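Local coordinates for protein tRNA (cytosine(72)-C(5))-methyltransferase (Pyrococcus horikoshii, PDB 5ZVD) that methylates the C5 position of cytosine 72 in several tRNAs, using S-adenosyl-L-methionine as the methyl donor, at residues R10-N15 / T324-E329. Sequence-based numbering, arbitrary orientation.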
loop_
_atom_site.group_PDB
_atom_site.type_symbol
_atom_site.label_atom_id
_atom_site.label_comp_id
_atom_site.label_asym_id
_atom_site.label_seq_id
_atom_site.Cartn_x
_atom_site.Cartn_y
_atom_site.Cartn_z
ATOM N N ARG A 10 -17.400 -12.246 3.840
ATOM C CA ARG A 10 -17.271 -12.532 5.265
ATOM C C ARG A 10 -17.226 -14.028 5.513
ATOM O O ARG A 10 -16.444 -14.501 6.333
ATOM C CB ARG A 10 -18.424 -11.916 6.056
ATOM C CG ARG A 10 -18.385 -10.408 6.139
ATOM C CD ARG A 10 -19.049 -9.936 7.412
ATOM N NE ARG A 10 -20.437 -10.373 7.471
ATOM C CZ ARG A 10 -21.456 -9.657 7.015
ATOM N NH1 ARG A 10 -22.689 -10.133 7.107
ATOM N NH2 ARG A 10 -21.240 -8.463 6.473
ATOM N N GLU A 11 -18.077 -14.767 4.804
ATOM C CA GLU A 11 -18.115 -16.217 4.935
ATOM C C GLU A 11 -16.798 -16.792 4.452
ATOM O O GLU A 11 -16.237 -17.686 5.082
ATOM C CB GLU A 11 -19.284 -16.822 4.147
ATOM C CG GLU A 11 -20.665 -16.343 4.584
ATOM C CD GLU A 11 -20.950 -16.607 6.056
ATOM O OE1 GLU A 11 -20.369 -17.561 6.621
ATOM O OE2 GLU A 11 -21.757 -15.856 6.648
ATOM N N TYR A 12 -16.316 -16.260 3.331
ATOM C CA TYR A 12 -15.031 -16.649 2.762
ATOM C C TYR A 12 -13.920 -16.495 3.789
ATOM O O TYR A 12 -13.077 -17.382 3.942
ATOM C CB TYR A 12 -14.720 -15.810 1.517
ATOM C CG TYR A 12 -13.367 -16.101 0.899
ATOM C CD1 TYR A 12 -13.206 -17.134 -0.016
ATOM C CD2 TYR A 12 -12.251 -15.338 1.229
ATOM C CE1 TYR A 12 -11.977 -17.401 -0.579
ATOM C CE2 TYR A 12 -11.016 -15.598 0.670
ATOM C CZ TYR A 12 -10.882 -16.630 -0.232
ATOM O OH TYR A 12 -9.649 -16.892 -0.791
ATOM N N TYR A 13 -13.928 -15.367 4.495
ATOM C CA TYR A 13 -12.924 -15.090 5.516
ATOM C C TYR A 13 -13.071 -16.027 6.713
ATOM O O TYR A 13 -12.074 -16.483 7.276
ATOM C CB TYR A 13 -13.008 -13.635 5.979
ATOM C CG TYR A 13 -12.421 -12.632 5.009
ATOM C CD1 TYR A 13 -11.425 -12.996 4.118
ATOM C CD2 TYR A 13 -12.868 -11.317 4.990
ATOM C CE1 TYR A 13 -10.891 -12.079 3.231
ATOM C CE2 TYR A 13 -12.339 -10.393 4.112
ATOM C CZ TYR A 13 -11.354 -10.777 3.235
ATOM O OH TYR A 13 -10.825 -9.854 2.359
ATOM N N LYS A 14 -14.311 -16.310 7.099
ATOM C CA LYS A 14 -14.568 -17.236 8.195
ATOM C C LYS A 14 -14.092 -18.634 7.828
ATOM O O LYS A 14 -13.594 -19.370 8.676
ATOM C CB LYS A 14 -16.056 -17.261 8.556
ATOM C CG LYS A 14 -16.532 -16.043 9.338
ATOM C CD LYS A 14 -18.052 -16.015 9.469
ATOM C CE LYS A 14 -18.517 -14.758 10.203
ATOM N NZ LYS A 14 -20.001 -14.599 10.218
ATOM N N ASN A 15 -14.237 -18.987 6.553
ATOM C CA ASN A 15 -13.841 -20.305 6.066
ATOM C C ASN A 15 -12.330 -20.445 5.883
ATOM O O ASN A 15 -11.798 -21.553 5.895
ATOM C CB ASN A 15 -14.535 -20.621 4.732
ATOM C CG ASN A 15 -16.055 -20.706 4.855
ATOM O OD1 ASN A 15 -16.591 -21.055 5.911
ATOM N ND2 ASN A 15 -16.756 -20.390 3.765
ATOM N N THR A 324 -3.280 -8.528 -0.889
ATOM C CA THR A 324 -4.587 -9.148 -0.718
ATOM C C THR A 324 -4.497 -10.379 0.187
ATOM O O THR A 324 -3.409 -10.909 0.421
ATOM C CB THR A 324 -5.193 -9.528 -2.079
ATOM O OG1 THR A 324 -6.589 -9.806 -1.927
ATOM C CG2 THR A 324 -4.489 -10.737 -2.661
ATOM N N LEU A 325 -5.646 -10.824 0.686
ATOM C CA LEU A 325 -5.718 -11.881 1.696
ATOM C C LEU A 325 -6.229 -13.217 1.168
ATOM O O LEU A 325 -6.189 -14.223 1.873
ATOM C CB LEU A 325 -6.628 -11.439 2.838
ATOM C CG LEU A 325 -6.192 -10.217 3.641
ATOM C CD1 LEU A 325 -7.405 -9.387 4.053
ATOM C CD2 LEU A 325 -5.405 -10.682 4.853
ATOM N N SER A 326 -6.727 -13.221 -0.064
ATOM C CA SER A 326 -7.391 -14.399 -0.613
ATOM C C SER A 326 -6.418 -15.552 -0.801
ATOM O O SER A 326 -5.214 -15.346 -0.947
ATOM C CB SER A 326 -8.064 -14.067 -1.948
ATOM O OG SER A 326 -7.130 -14.054 -3.013
ATOM N N TYR A 327 -6.942 -16.771 -0.797
ATOM C CA TYR A 327 -6.107 -17.945 -1.000
ATOM C C TYR A 327 -5.725 -18.091 -2.475
ATOM O O TYR A 327 -4.558 -18.313 -2.801
ATOM C CB TYR A 327 -6.825 -19.202 -0.508
ATOM C CG TYR A 327 -5.973 -20.443 -0.592
ATOM C CD1 TYR A 327 -5.236 -20.881 0.501
ATOM C CD2 TYR A 327 -5.898 -21.176 -1.769
ATOM C CE1 TYR A 327 -4.451 -22.016 0.423
ATOM C CE2 TYR A 327 -5.114 -22.305 -1.858
ATOM C CZ TYR A 327 -4.394 -22.724 -0.761
ATOM O OH TYR A 327 -3.617 -23.856 -0.858
ATOM N N GLU A 328 -6.713 -17.958 -3.355
ATOM C CA GLU A 328 -6.523 -18.140 -4.793
ATOM C C GLU A 328 -5.406 -17.275 -5.385
ATOM O O GLU A 328 -4.612 -17.748 -6.203
ATOM C CB GLU A 328 -7.832 -17.851 -5.535
ATOM C CG GLU A 328 -8.962 -18.835 -5.247
ATOM C CD GLU A 328 -9.656 -18.586 -3.919
ATOM O OE1 GLU A 328 -9.307 -17.599 -3.233
ATOM O OE2 GLU A 328 -10.553 -19.382 -3.560
ATOM N N GLU A 329 -5.345 -16.012 -4.971
ATOM C CA GLU A 329 -4.360 -15.071 -5.506
ATOM C C GLU A 329 -2.967 -15.252 -4.893
ATOM O O GLU A 329 -1.974 -14.715 -5.404
ATOM C CB GLU A 329 -4.831 -13.633 -5.283
ATOM C CG GLU A 329 -6.147 -13.280 -5.958
ATOM C CD GLU A 329 -6.667 -11.928 -5.516
ATOM O OE1 GLU A 329 -6.097 -10.901 -5.944
ATOM O OE2 GLU A 329 -7.635 -11.892 -4.728
#
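Tyr12 reaches out from helix 7-17 and sets its hydroxyl at the N-terminal end of helix 328-338, tying the N-terminal part of the chain, which belongs to the ferredoxin-like family region, to the Rossmann-like methyltransferase domain. The hydroxyl both gives and takes a hydrogen bond. It donates to Glu328 OE1, with Tyr12 OH and that oxygen 2.6 Å apart, and the carboxylate accepts through its syn lone pair. In the other direction Tyr327 N donates to Tyr12 OH over 2.7 Å in a nearly straight bond, the angle at the hydrogen being 166°. Both partners lie at the edge of the Tyr12 ring, close to its plane, and the Glu328 carboxylate is turned 33° from that ring. With CG anti to the backbone N (chi1 177°), Tyr12 extends from its helix to this two-bond grip, whereas Glu328 is bent at chi2, which brings its carboxylate back to the phenol. Ser326 lies against the same oxygen through carbon, its CB 3.4 Å from Tyr12 OH.

The next residue, Tyr13, brings the hydroxyl end of its ring against Leu325, OH lying 3.8 Å and CZ 4.3 Å from Leu325 CD1, and the two side chains cross at about a right angle. Leu325 also packs on Phe17 and on Leu29 of helix 19-29, so this leucine is held among the N-terminal helices.

The segment 324-329 directly follows Cys323, the predicted nucleophile. Behind the tyrosine contact, Arg363 donates a hydrogen bond through NH2 to Leu325 O, and Thr277 bonds to Glu329 OE2. Ser326, just before the turn that leads into the helix, accepts a capping bond from Glu329 N at OG, while Ser326 OG itself donates to Glu329 OE2 over 2.8 Å, approaching from above the carboxylate plane.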